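Local structure of RNA-binding protein RMD9, mitochondrial (Saccharomyces cerevisiae S288C, 7A9X) at residues A105-H116 / V164-L174; I291-E301 / T322-A333. The protein binds a dodecameric element in the 3'-untranslated regions of yeast mitochondrial mRNAs and takes part in their processing or stability. All coordinates share one frame; numbering follows the deposited sequence.

Contact 1 (A105-H116 / V164-L174); sequences AYRVSRLIHLLH and VSVSGYGATHL. With nucleotides of chain B.
The 105-116 and 168-174 helices run nearly the same way, 26° apart, with 8.2 Å between their axes, and come closest where Ser109 CA lies 3.9 Å from Gly170 CA. The lack of a side chain at Gly170 lets Ser109 OG come within 3.4 Å of Gly170 CA. That hydroxyl gives its proton to Ala105 O, takes a weak bond from Ser167 N and lies 3.0 Å from Ser167 OG. Farther along, Ile112 lays CG2 against the backbone of His173 and Leu174, while its CD1 meets Val166 CG2.

Beyond this apolar side lies a cluster of His113, His116, Tyr169 and His173. His113 has CG anti to its backbone N (chi1 -177°), which swings the imidazole out between two partners: ND1 and Tyr169 OH share a hydrogen bond of 2.6 Å in the ring plane, and one face makes an offset stack on His173, centroids 3.9 Å apart. A nearly straight bond, 3.0 Å long, joins His173 ND1 to His116 ND1, whose ring is fixed at its other nitrogen by Glu180. His173 NE2 donates to OP1 of A4 of chain B at 2.7 Å. Tyr169 lays a ring face against the base of A3 of chain B, and a water links its OH to Arg110 NH2, while Ser52 bonds Arg110 NH1. Helix 105-128 thus packs on the opening helix of the inferred first pentatricopeptide repeat to build an RNA-binding site.

Contact 2 (I291-E301 / T322-A333); sequences IGDSKNLTLAE and TVNSFLQNIWKA
Thr322 opens the contact by setting its CG2 methyl against Ile291 CB and the backbone N of Gly292. One turn on, Ser325 donates through OG to Gly292 O, 2.7 Å away, meeting a lone pair in the carbonyl plane; the hydroxyl reaches it because OG lies anti to the backbone N (chi1 173°). Phe326 is a knob among Ile291, Leu297, Ala300 and Glu301, with CE1 3.5 Å from Ala300 CB and CZ near Glu301 CA. With an alanine in place of Phe326, the hole lined by these four residues would probably be left partly unfilled. Asn329 adds a weak ND2 bond to Gly292 O and also gives to a water, 2.6 Å away, that donates to Ile291 O and Ser294 O, bridging the turn to the helix. Ile330, one turn after Phe326, sets CD1 over one face of that ring, toward the rim. Leu297 in turn is a knob in the hole formed by Phe326, Asn329, Ile330 and Ala333, its CD2 3.8 Å from Ile330 CG1. Helix 320-334 thus packs on both arms of the fourth repeat's helical hairpin, nearly antiparallel (152°) to 297-301, with helix 337-351 against Val323, Leu327 and Ile330, and helix 357-374 against Val323, Asn324 and Trp331.

From the N terminus, the chain enters contact 1 on helix 105-128, leaves through a largely helical excursion of 47 residues, and returns at 164-174 to close that loop where the first pentatricopeptide repeat begins. Only after several further helices does it reach contact 2, which closes a shorter loop of 20 residues between the fourth and fifth repeats. The two loops follow one another, neither enclosing nor crossing the other. The centres of contact 1 and contact 2 are about 34 Å apart, and the nearest atoms of contact 1 and contact 2 about 15 Å. Contact 1 ties the region ahead of the repeats to their start and meets RNA directly; contact 2 joins successive repeats farther along the all-helical array.

Contact 1 (A105-H116 / V164-L174)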
loop_
_atom_site.group_PDB
_atom_site.type_symbol
_atom_site.label_atom_id
_atom_site.label_comp_id
_atom_site.label_asym_id
_atom_site.label_seq_id
_atom_site.Cartn_x
_atom_site.Cartn_y
_atom_site.Cartn_z
ATOM N N ALA A 105 6.350 -2.254 32.962
ATOM C CA ALA A 105 6.500 -2.745 31.598
ATOM C C ALA A 105 5.154 -3.076 30.971
ATOM O O ALA A 105 5.011 -3.022 29.744
ATOM C CB ALA A 105 7.410 -3.973 31.580
ATOM N N TYR A 106 4.159 -3.415 31.794
ATOM C CA TYR A 106 2.834 -3.733 31.274
ATOM C C TYR A 106 2.192 -2.515 30.622
ATOM O O TYR A 106 1.682 -2.597 29.499
ATOM C CB TYR A 106 1.952 -4.273 32.400
ATOM C CG TYR A 106 0.556 -4.662 31.969
ATOM C CD1 TYR A 106 0.314 -5.889 31.366
ATOM C CD2 TYR A 106 -0.522 -3.810 32.178
ATOM C CE1 TYR A 106 -0.959 -6.253 30.974
ATOM C CE2 TYR A 106 -1.801 -4.166 31.788
ATOM C CZ TYR A 106 -2.013 -5.389 31.187
ATOM O OH TYR A 106 -3.283 -5.750 30.798
ATOM N N ARG A 107 2.209 -1.371 31.313
ATOM C CA ARG A 107 1.589 -0.167 30.769
ATOM C C ARG A 107 2.272 0.278 29.482
ATOM O O ARG A 107 1.602 0.683 28.524
ATOM C CB ARG A 107 1.616 0.953 31.808
ATOM C CG ARG A 107 0.590 0.783 32.917
ATOM C CD ARG A 107 0.622 1.943 33.894
ATOM N NE ARG A 107 -0.390 1.798 34.937
ATOM C CZ ARG A 107 -0.192 1.162 36.088
ATOM N NH1 ARG A 107 -1.171 1.077 36.977
ATOM N NH2 ARG A 107 0.985 0.610 36.351
ATOM N N VAL A 108 3.604 0.213 29.440
ATOM C CA VAL A 108 4.325 0.569 28.223
ATOM C C VAL A 108 3.985 -0.404 27.102
ATOM O O VAL A 108 3.779 -0.000 25.951
ATOM C CB VAL A 108 5.840 0.616 28.494
ATOM C CG1 VAL A 108 6.602 0.989 27.229
ATOM C CG2 VAL A 108 6.149 1.600 29.610
ATOM N N SER A 109 3.907 -1.696 27.424
ATOM C CA SER A 109 3.608 -2.703 26.411
ATOM C C SER A 109 2.203 -2.529 25.849
ATOM O O SER A 109 1.989 -2.678 24.640
ATOM C CB SER A 109 3.779 -4.102 27.000
ATOM O OG SER A 109 5.113 -4.313 27.430
ATOM N N ARG A 110 1.231 -2.219 26.711
ATOM C CA ARG A 110 -0.128 -1.980 26.235
ATOM C C ARG A 110 -0.191 -0.761 25.325
ATOM O O ARG A 110 -0.983 -0.732 24.377
ATOM C CB ARG A 110 -1.077 -1.812 27.422
ATOM C CG ARG A 110 -1.206 -3.051 28.302
ATOM C CD ARG A 110 -2.339 -3.958 27.848
ATOM N NE ARG A 110 -3.646 -3.449 28.256
ATOM C CZ ARG A 110 -4.800 -4.059 28.002
ATOM N NH1 ARG A 110 -5.942 -3.521 28.412
ATOM N NH2 ARG A 110 -4.816 -5.206 27.336
ATOM N N LEU A 111 0.641 0.250 25.592
ATOM C CA LEU A 111 0.680 1.423 24.724
ATOM C C LEU A 111 1.284 1.088 23.366
ATOM O O LEU A 111 0.769 1.521 22.329
ATOM C CB LEU A 111 1.466 2.549 25.392
ATOM C CG LEU A 111 1.579 3.839 24.577
ATOM C CD1 LEU A 111 0.198 4.417 24.310
ATOM C CD2 LEU A 111 2.456 4.850 25.293
ATOM N N ILE A 112 2.379 0.321 23.355
ATOM C CA ILE A 112 3.012 -0.060 22.094
ATOM C C ILE A 112 2.047 -0.870 21.237
ATOM O O ILE A 112 1.920 -0.637 20.029
ATOM C CB ILE A 112 4.316 -0.834 22.358
ATOM C CG1 ILE A 112 5.327 0.043 23.098
ATOM C CG2 ILE A 112 4.904 -1.336 21.053
ATOM C CD1 ILE A 112 6.621 -0.672 23.425
ATOM N N HIS A 113 1.361 -1.838 21.848
ATOM C CA HIS A 113 0.345 -2.601 21.130
ATOM C C HIS A 113 -0.717 -1.677 20.547
ATOM O O HIS A 113 -1.132 -1.840 19.392
ATOM C CB HIS A 113 -0.280 -3.633 22.073
ATOM C CG HIS A 113 -1.286 -4.534 21.424
ATOM N ND1 HIS A 113 -2.033 -5.444 22.141
ATOM C CD2 HIS A 113 -1.665 -4.672 20.132
ATOM C CE1 HIS A 113 -2.833 -6.099 21.320
ATOM N NE2 HIS A 113 -2.629 -5.651 20.094
ATOM N N LEU A 114 -1.150 -0.683 21.326
ATOM C CA LEU A 114 -2.181 0.237 20.859
ATOM C C LEU A 114 -1.708 1.027 19.645
ATOM O O LEU A 114 -2.449 1.178 18.668
ATOM C CB LEU A 114 -2.589 1.183 21.989
ATOM C CG LEU A 114 -3.647 2.220 21.622
ATOM C CD1 LEU A 114 -4.912 1.517 21.162
ATOM C CD2 LEU A 114 -3.929 3.138 22.801
ATOM N N LEU A 115 -0.476 1.542 19.692
ATOM C CA LEU A 115 0.079 2.231 18.533
ATOM C C LEU A 115 0.210 1.292 17.340
ATOM O O LEU A 115 0.055 1.722 16.192
ATOM C CB LEU A 115 1.438 2.841 18.887
ATOM C CG LEU A 115 1.464 3.875 20.016
ATOM C CD1 LEU A 115 2.895 4.254 20.366
ATOM C CD2 LEU A 115 0.663 5.112 19.637
ATOM N N HIS A 116 0.493 0.011 17.592
ATOM C CA HIS A 116 0.519 -0.960 16.505
ATOM C C HIS A 116 -0.855 -1.091 15.863
ATOM O O HIS A 116 -0.977 -1.063 14.633
ATOM C CB HIS A 116 1.007 -2.317 17.018
ATOM C CG HIS A 116 1.232 -3.327 15.935
ATOM N ND1 HIS A 116 1.460 -4.661 16.198
ATOM C CD2 HIS A 116 1.267 -3.198 14.587
ATOM C CE1 HIS A 116 1.625 -5.310 15.058
ATOM N NE2 HIS A 116 1.512 -4.445 14.067
ATOM N N VAL A 164 11.965 3.664 30.603
ATOM C CA VAL A 164 10.814 2.795 30.801
ATOM C C VAL A 164 11.213 1.368 30.459
ATOM O O VAL A 164 12.137 1.129 29.676
ATOM C CB VAL A 164 9.603 3.242 29.952
ATOM C CG1 VAL A 164 9.090 4.592 30.428
ATOM C CG2 VAL A 164 9.981 3.303 28.479
ATOM N N SER A 165 10.511 0.418 31.063
ATOM C CA SER A 165 10.726 -0.999 30.819
ATOM C C SER A 165 9.646 -1.547 29.896
ATOM O O SER A 165 8.576 -0.959 29.731
ATOM C CB SER A 165 10.737 -1.781 32.134
ATOM O OG SER A 165 10.756 -3.176 31.896
ATOM N N VAL A 166 9.939 -2.697 29.290
ATOM C CA VAL A 166 9.002 -3.344 28.381
ATOM C C VAL A 166 9.152 -4.853 28.519
ATOM O O VAL A 166 10.216 -5.362 28.886
ATOM C CB VAL A 166 9.222 -2.878 26.920
ATOM C CG1 VAL A 166 10.464 -3.526 26.311
ATOM C CG2 VAL A 166 7.982 -3.136 26.081
ATOM N N SER A 167 8.064 -5.566 28.243
ATOM C CA SER A 167 8.033 -7.016 28.301
ATOM C C SER A 167 8.245 -7.594 26.904
ATOM O O SER A 167 8.381 -6.869 25.916
ATOM C CB SER A 167 6.710 -7.496 28.899
ATOM O OG SER A 167 5.634 -7.260 28.006
ATOM N N GLY A 168 8.272 -8.926 26.822
ATOM C CA GLY A 168 8.371 -9.573 25.525
ATOM C C GLY A 168 7.147 -9.352 24.661
ATOM O O GLY A 168 7.246 -9.323 23.430
ATOM N N TYR A 169 5.981 -9.197 25.290
ATOM C CA TYR A 169 4.769 -8.857 24.554
ATOM C C TYR A 169 4.870 -7.458 23.953
ATOM O O TYR A 169 4.532 -7.254 22.781
ATOM C CB TYR A 169 3.563 -9.000 25.488
ATOM C CG TYR A 169 2.364 -8.120 25.213
ATOM C CD1 TYR A 169 1.452 -8.435 24.212
ATOM C CD2 TYR A 169 2.113 -7.001 26.001
ATOM C CE1 TYR A 169 0.343 -7.640 23.981
ATOM C CE2 TYR A 169 1.009 -6.201 25.778
ATOM C CZ TYR A 169 0.127 -6.522 24.769
ATOM O OH TYR A 169 -0.973 -5.721 24.552
ATOM N N GLY A 170 5.368 -6.491 24.727
ATOM C CA GLY A 170 5.579 -5.158 24.188
ATOM C C GLY A 170 6.728 -5.077 23.207
ATOM O O GLY A 170 6.699 -4.260 22.279
ATOM N N ALA A 171 7.751 -5.915 23.387
ATOM C CA ALA A 171 8.887 -5.905 22.472
ATOM C C ALA A 171 8.482 -6.372 21.080
ATOM O O ALA A 171 8.969 -5.837 20.076
ATOM C CB ALA A 171 10.013 -6.779 23.025
ATOM N N THR A 172 7.590 -7.364 20.997
ATOM C CA THR A 172 7.174 -7.874 19.694
ATOM C C THR A 172 6.346 -6.848 18.930
ATOM O O THR A 172 6.519 -6.685 17.717
ATOM C CB THR A 172 6.381 -9.175 19.849
ATOM O OG1 THR A 172 5.301 -8.975 20.768
ATOM C CG2 THR A 172 7.277 -10.292 20.348
ATOM N N HIS A 173 5.427 -6.162 19.613
ATOM C CA HIS A 173 4.632 -5.149 18.927
ATOM C C HIS A 173 5.487 -3.962 18.499
ATOM O O HIS A 173 5.193 -3.329 17.477
ATOM C CB HIS A 173 3.475 -4.685 19.812
ATOM C CG HIS A 173 2.371 -5.689 19.944
ATOM N ND1 HIS A 173 1.436 -5.904 18.955
ATOM C CD2 HIS A 173 2.049 -6.532 20.954
ATOM C CE1 HIS A 173 0.589 -6.840 19.346
ATOM N NE2 HIS A 173 0.939 -7.237 20.557
ATOM N N LEU A 174 6.544 -3.648 19.251
ATOM C CA LEU A 174 7.424 -2.546 18.867
ATOM C C LEU A 174 8.177 -2.876 17.586
ATOM O O LEU A 174 8.194 -2.079 16.639
ATOM C CB LEU A 174 8.404 -2.237 19.998
ATOM C CG LEU A 174 9.307 -1.018 19.798
ATOM C CD1 LEU A 174 8.537 0.274 20.039
ATOM C CD2 LEU A 174 10.542 -1.088 20.688
ATOM P P A B 3 0.676 -15.132 22.810
ATOM O OP1 A B 3 0.375 -15.610 21.436
ATOM O OP2 A B 3 2.071 -14.779 23.180
ATOM O "O5'" A B 3 -0.235 -13.858 23.088
ATOM C "C5'" A B 3 -1.630 -13.889 22.840
ATOM C "C4'" A B 3 -2.305 -12.666 23.402
ATOM O "O4'" A B 3 -2.135 -12.637 24.841
ATOM C "C3'" A B 3 -1.748 -11.331 22.931
ATOM O "O3'" A B 3 -2.268 -10.946 21.668
ATOM C "C2'" A B 3 -2.125 -10.389 24.067
ATOM O "O2'" A B 3 -3.484 -9.988 23.960
ATOM C "C1'" A B 3 -1.987 -11.306 25.285
ATOM N N9 A B 3 -0.673 -11.176 25.940
ATOM C C8 A B 3 0.472 -11.889 25.681
ATOM N N7 A B 3 1.490 -11.549 26.433
ATOM C C5 A B 3 0.980 -10.544 27.245
ATOM C C6 A B 3 1.557 -9.765 28.264
ATOM N N6 A B 3 2.827 -9.881 28.655
ATOM N N1 A B 3 0.774 -8.849 28.875
ATOM C C2 A B 3 -0.501 -8.730 28.484
ATOM N N3 A B 3 -1.157 -9.404 27.541
ATOM C C4 A B 3 -0.350 -10.304 26.952
ATOM P P A B 4 -1.440 -9.974 20.694
ATOM O OP1 A B 4 -0.144 -9.637 21.336
ATOM O OP2 A B 4 -2.356 -8.885 20.275
ATOM O "O5'" A B 4 -1.173 -10.857 19.393
ATOM C "C5'" A B 4 -0.395 -12.043 19.447
ATOM C "C4'" A B 4 -0.856 -13.051 18.422
ATOM O "O4'" A B 4 -2.128 -13.623 18.829
ATOM C "C3'" A B 4 -1.123 -12.510 17.025
ATOM O "O3'" A B 4 0.054 -12.361 16.250
ATOM C "C2'" A B 4 -2.103 -13.530 16.459
ATOM O "O2'" A B 4 -1.424 -14.705 16.041
ATOM C "C1'" A B 4 -2.936 -13.861 17.696
ATOM N N9 A B 4 -4.123 -12.994 17.782
ATOM C C8 A B 4 -4.356 -11.970 18.668
ATOM N N7 A B 4 -5.505 -11.366 18.481
ATOM C C5 A B 4 -6.062 -12.033 17.397
ATOM C C6 A B 4 -7.277 -11.871 16.706
ATOM N N6 A B 4 -8.189 -10.948 17.018
ATOM N N1 A B 4 -7.528 -12.702 15.671
ATOM C C2 A B 4 -6.615 -13.630 15.356
ATOM N N3 A B 4 -5.438 -13.881 15.929
ATOM C C4 A B 4 -5.220 -13.037 16.954
HETATM O O HOH W 1 -2.979 -6.529 25.894
#

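Contact 2 (I291-E301 / T322-A333)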
loop_
_atom_site.group_PDB
_atom_site.type_symbol
_atom_site.label_atom_id
_atom_site.label_comp_id
_atom_site.label_asym_id
_atom_site.label_seq_id
_atom_site.Cartn_x
_atom_site.Cartn_y
_atom_site.Cartn_z
ATOM N N ILE A 291 1.974 -19.113 0.265
ATOM C CA ILE A 291 1.385 -18.679 -0.996
ATOM C C ILE A 291 2.261 -17.633 -1.670
ATOM O O ILE A 291 2.568 -17.736 -2.863
ATOM C CB ILE A 291 -0.039 -18.149 -0.755
ATOM C CG1 ILE A 291 -0.928 -19.259 -0.197
ATOM C CG2 ILE A 291 -0.623 -17.565 -2.036
ATOM C CD1 ILE A 291 -2.335 -18.806 0.102
ATOM N N GLY A 292 2.679 -16.618 -0.920
ATOM C CA GLY A 292 3.359 -15.480 -1.507
ATOM C C GLY A 292 4.873 -15.528 -1.472
ATOM O O GLY A 292 5.530 -14.731 -2.150
ATOM N N ASP A 293 5.450 -16.450 -0.697
ATOM C CA ASP A 293 6.897 -16.512 -0.545
ATOM C C ASP A 293 7.540 -17.787 -1.067
ATOM O O ASP A 293 8.762 -17.804 -1.251
ATOM C CB ASP A 293 7.292 -16.335 0.929
ATOM C CG ASP A 293 6.946 -14.965 1.459
ATOM O OD1 ASP A 293 7.033 -13.992 0.680
ATOM O OD2 ASP A 293 6.582 -14.859 2.648
ATOM N N SER A 294 6.772 -18.848 -1.304
ATOM C CA SER A 294 7.349 -20.091 -1.800
ATOM C C SER A 294 7.709 -19.941 -3.272
ATOM O O SER A 294 6.843 -19.643 -4.104
ATOM C CB SER A 294 6.380 -21.256 -1.602
ATOM O OG SER A 294 6.073 -21.439 -0.230
ATOM N N LYS A 295 8.990 -20.139 -3.590
ATOM C CA LYS A 295 9.407 -20.145 -4.984
ATOM C C LYS A 295 8.884 -21.368 -5.724
ATOM O O LYS A 295 8.785 -21.332 -6.956
ATOM C CB LYS A 295 10.935 -20.073 -5.083
ATOM C CG LYS A 295 11.446 -18.790 -5.719
ATOM C CD LYS A 295 10.849 -17.567 -5.044
ATOM C CE LYS A 295 11.300 -16.286 -5.725
ATOM N NZ LYS A 295 10.788 -15.075 -5.021
ATOM N N ASN A 296 8.554 -22.444 -5.012
ATOM C CA ASN A 296 7.906 -23.601 -5.624
ATOM C C ASN A 296 6.437 -23.262 -5.833
ATOM O O ASN A 296 5.641 -23.268 -4.891
ATOM C CB ASN A 296 8.074 -24.844 -4.761
ATOM C CG ASN A 296 7.295 -26.029 -5.301
ATOM O OD1 ASN A 296 6.617 -26.732 -4.558
ATOM N ND2 ASN A 296 7.384 -26.250 -6.609
ATOM N N LEU A 297 6.080 -22.952 -7.080
ATOM C CA LEU A 297 4.734 -22.481 -7.381
ATOM C C LEU A 297 3.685 -23.566 -7.171
ATOM O O LEU A 297 2.515 -23.251 -6.926
ATOM C CB LEU A 297 4.682 -21.960 -8.815
ATOM C CG LEU A 297 5.542 -20.723 -9.072
ATOM C CD1 LEU A 297 5.544 -20.360 -10.548
ATOM C CD2 LEU A 297 5.043 -19.559 -8.234
ATOM N N THR A 298 4.074 -24.838 -7.267
ATOM C CA THR A 298 3.112 -25.914 -7.049
ATOM C C THR A 298 2.688 -25.987 -5.586
ATOM O O THR A 298 1.516 -26.243 -5.285
ATOM C CB THR A 298 3.702 -27.247 -7.505
ATOM O OG1 THR A 298 4.962 -27.456 -6.858
ATOM C CG2 THR A 298 3.906 -27.255 -9.017
ATOM N N LEU A 299 3.627 -25.768 -4.663
ATOM C CA LEU A 299 3.277 -25.709 -3.248
ATOM C C LEU A 299 2.495 -24.441 -2.928
ATOM O O LEU A 299 1.581 -24.460 -2.096
ATOM C CB LEU A 299 4.541 -25.791 -2.394
ATOM C CG LEU A 299 4.378 -25.671 -0.881
ATOM C CD1 LEU A 299 3.469 -26.765 -0.349
ATOM C CD2 LEU A 299 5.733 -25.730 -0.208
ATOM N N ALA A 300 2.841 -23.331 -3.581
ATOM C CA ALA A 300 2.127 -22.083 -3.339
ATOM C C ALA A 300 0.679 -22.177 -3.804
ATOM O O ALA A 300 -0.230 -21.689 -3.121
ATOM C CB ALA A 300 2.846 -20.931 -4.039
ATOM N N GLU A 301 0.444 -22.809 -4.957
ATOM C CA GLU A 301 -0.917 -22.899 -5.475
ATOM C C GLU A 301 -1.777 -23.847 -4.648
ATOM O O GLU A 301 -2.986 -23.620 -4.514
ATOM C CB GLU A 301 -0.906 -23.333 -6.943
ATOM C CG GLU A 301 -2.294 -23.502 -7.541
ATOM C CD GLU A 301 -2.321 -23.254 -9.033
ATOM O OE1 GLU A 301 -1.303 -22.784 -9.581
ATOM O OE2 GLU A 301 -3.365 -23.529 -9.658
ATOM N N THR A 322 -0.551 -10.912 -0.580
ATOM C CA THR A 322 -0.108 -12.286 -0.788
ATOM C C THR A 322 -0.463 -12.776 -2.187
ATOM O O THR A 322 0.336 -13.464 -2.834
ATOM C CB THR A 322 -0.733 -13.192 0.270
ATOM O OG1 THR A 322 -0.432 -12.680 1.575
ATOM C CG2 THR A 322 -0.203 -14.603 0.145
ATOM N N VAL A 323 -1.659 -12.430 -2.669
ATOM C CA VAL A 323 -2.068 -12.841 -4.008
ATOM C C VAL A 323 -1.217 -12.149 -5.066
ATOM O O VAL A 323 -0.772 -12.780 -6.034
ATOM C CB VAL A 323 -3.568 -12.565 -4.210
ATOM C CG1 VAL A 323 -4.015 -13.015 -5.587
ATOM C CG2 VAL A 323 -4.373 -13.266 -3.133
ATOM N N ASN A 324 -0.971 -10.845 -4.898
ATOM C CA ASN A 324 -0.159 -10.105 -5.861
ATOM C C ASN A 324 1.239 -10.696 -5.979
ATOM O O ASN A 324 1.765 -10.851 -7.088
ATOM C CB ASN A 324 -0.073 -8.631 -5.461
ATOM C CG ASN A 324 -1.404 -7.917 -5.560
ATOM O OD1 ASN A 324 -2.288 -8.326 -6.314
ATOM N ND2 ASN A 324 -1.551 -6.836 -4.802
ATOM N N SER A 325 1.862 -11.023 -4.844
ATOM C CA SER A 325 3.190 -11.627 -4.875
ATOM C C SER A 325 3.158 -12.985 -5.564
ATOM O O SER A 325 4.088 -13.335 -6.301
ATOM C CB SER A 325 3.738 -11.756 -3.455
ATOM O OG SER A 325 4.958 -12.476 -3.443
ATOM N N PHE A 326 2.097 -13.761 -5.336
ATOM C CA PHE A 326 1.958 -15.057 -5.993
ATOM C C PHE A 326 1.802 -14.897 -7.501
ATOM O O PHE A 326 2.430 -15.628 -8.277
ATOM C CB PHE A 326 0.769 -15.805 -5.387
ATOM C CG PHE A 326 0.517 -17.157 -5.987
ATOM C CD1 PHE A 326 1.557 -18.052 -6.190
ATOM C CD2 PHE A 326 -0.771 -17.548 -6.316
ATOM C CE1 PHE A 326 1.317 -19.303 -6.734
ATOM C CE2 PHE A 326 -1.018 -18.797 -6.857
ATOM C CZ PHE A 326 0.029 -19.676 -7.065
ATOM N N LEU A 327 0.978 -13.938 -7.934
ATOM C CA LEU A 327 0.827 -13.671 -9.360
ATOM C C LEU A 327 2.145 -13.233 -9.986
ATOM O O LEU A 327 2.473 -13.637 -11.107
ATOM C CB LEU A 327 -0.241 -12.602 -9.583
ATOM C CG LEU A 327 -1.691 -12.982 -9.292
ATOM C CD1 LEU A 327 -2.578 -11.753 -9.370
ATOM C CD2 LEU A 327 -2.157 -14.046 -10.272
ATOM N N GLN A 328 2.912 -12.404 -9.278
ATOM C CA GLN A 328 4.169 -11.912 -9.828
ATOM C C GLN A 328 5.204 -13.026 -9.929
ATOM O O GLN A 328 5.986 -13.066 -10.886
ATOM C CB GLN A 328 4.691 -10.753 -8.978
ATOM C CG GLN A 328 3.871 -9.479 -9.129
ATOM C CD GLN A 328 4.247 -8.408 -8.123
ATOM O OE1 GLN A 328 4.949 -8.672 -7.146
ATOM N NE2 GLN A 328 3.778 -7.188 -8.358
ATOM N N ASN A 329 5.217 -13.944 -8.957
ATOM C CA ASN A 329 6.158 -15.059 -9.004
ATOM C C ASN A 329 5.844 -16.002 -10.159
ATOM O O ASN A 329 6.760 -16.538 -10.794
ATOM C CB ASN A 329 6.144 -15.814 -7.676
ATOM C CG ASN A 329 6.772 -15.021 -6.554
ATOM O OD1 ASN A 329 7.589 -14.131 -6.792
ATOM N ND2 ASN A 329 6.401 -15.344 -5.321
ATOM N N ILE A 330 4.558 -16.226 -10.435
ATOM C CA ILE A 330 4.174 -17.049 -11.579
ATOM C C ILE A 330 4.639 -16.404 -12.878
ATOM O O ILE A 330 5.166 -17.077 -13.772
ATOM C CB ILE A 330 2.651 -17.283 -11.582
ATOM C CG1 ILE A 330 2.224 -18.099 -10.361
ATOM C CG2 ILE A 330 2.215 -17.969 -12.870
ATOM C CD1 ILE A 330 0.723 -18.254 -10.243
ATOM N N TRP A 331 4.456 -15.088 -12.999
ATOM C CA TRP A 331 4.839 -14.393 -14.224
ATOM C C TRP A 331 6.353 -14.369 -14.397
ATOM O O TRP A 331 6.859 -14.566 -15.509
ATOM C CB TRP A 331 4.267 -12.976 -14.214
ATOM C CG TRP A 331 4.514 -12.195 -15.472
ATOM C CD1 TRP A 331 5.185 -11.011 -15.584
ATOM C CD2 TRP A 331 4.095 -12.545 -16.796
ATOM N NE1 TRP A 331 5.204 -10.600 -16.896
ATOM C CE2 TRP A 331 4.542 -11.525 -17.660
ATOM C CE3 TRP A 331 3.378 -13.619 -17.334
ATOM C CZ2 TRP A 331 4.299 -11.549 -19.031
ATOM C CZ3 TRP A 331 3.138 -13.641 -18.697
ATOM C CH2 TRP A 331 3.597 -12.614 -19.530
ATOM N N LYS A 332 7.094 -14.138 -13.312
ATOM C CA LYS A 332 8.550 -14.108 -13.414
ATOM C C LYS A 332 9.128 -15.484 -13.723
ATOM O O LYS A 332 10.114 -15.587 -14.462
ATOM C CB LYS A 332 9.159 -13.558 -12.124
ATOM C CG LYS A 332 8.809 -12.104 -11.854
ATOM C CD LYS A 332 9.155 -11.705 -10.431
ATOM C CE LYS A 332 8.597 -10.329 -10.100
ATOM N NZ LYS A 332 8.778 -9.981 -8.664
ATOM N N ALA A 333 8.526 -16.546 -13.191
ATOM C CA ALA A 333 9.110 -17.874 -13.313
ATOM C C ALA A 333 8.611 -18.652 -14.522
ATOM O O ALA A 333 9.375 -19.435 -15.101
ATOM C CB ALA A 333 8.838 -18.685 -12.046
HETATM O O HOH W 2 4.923 -17.360 -4.589
#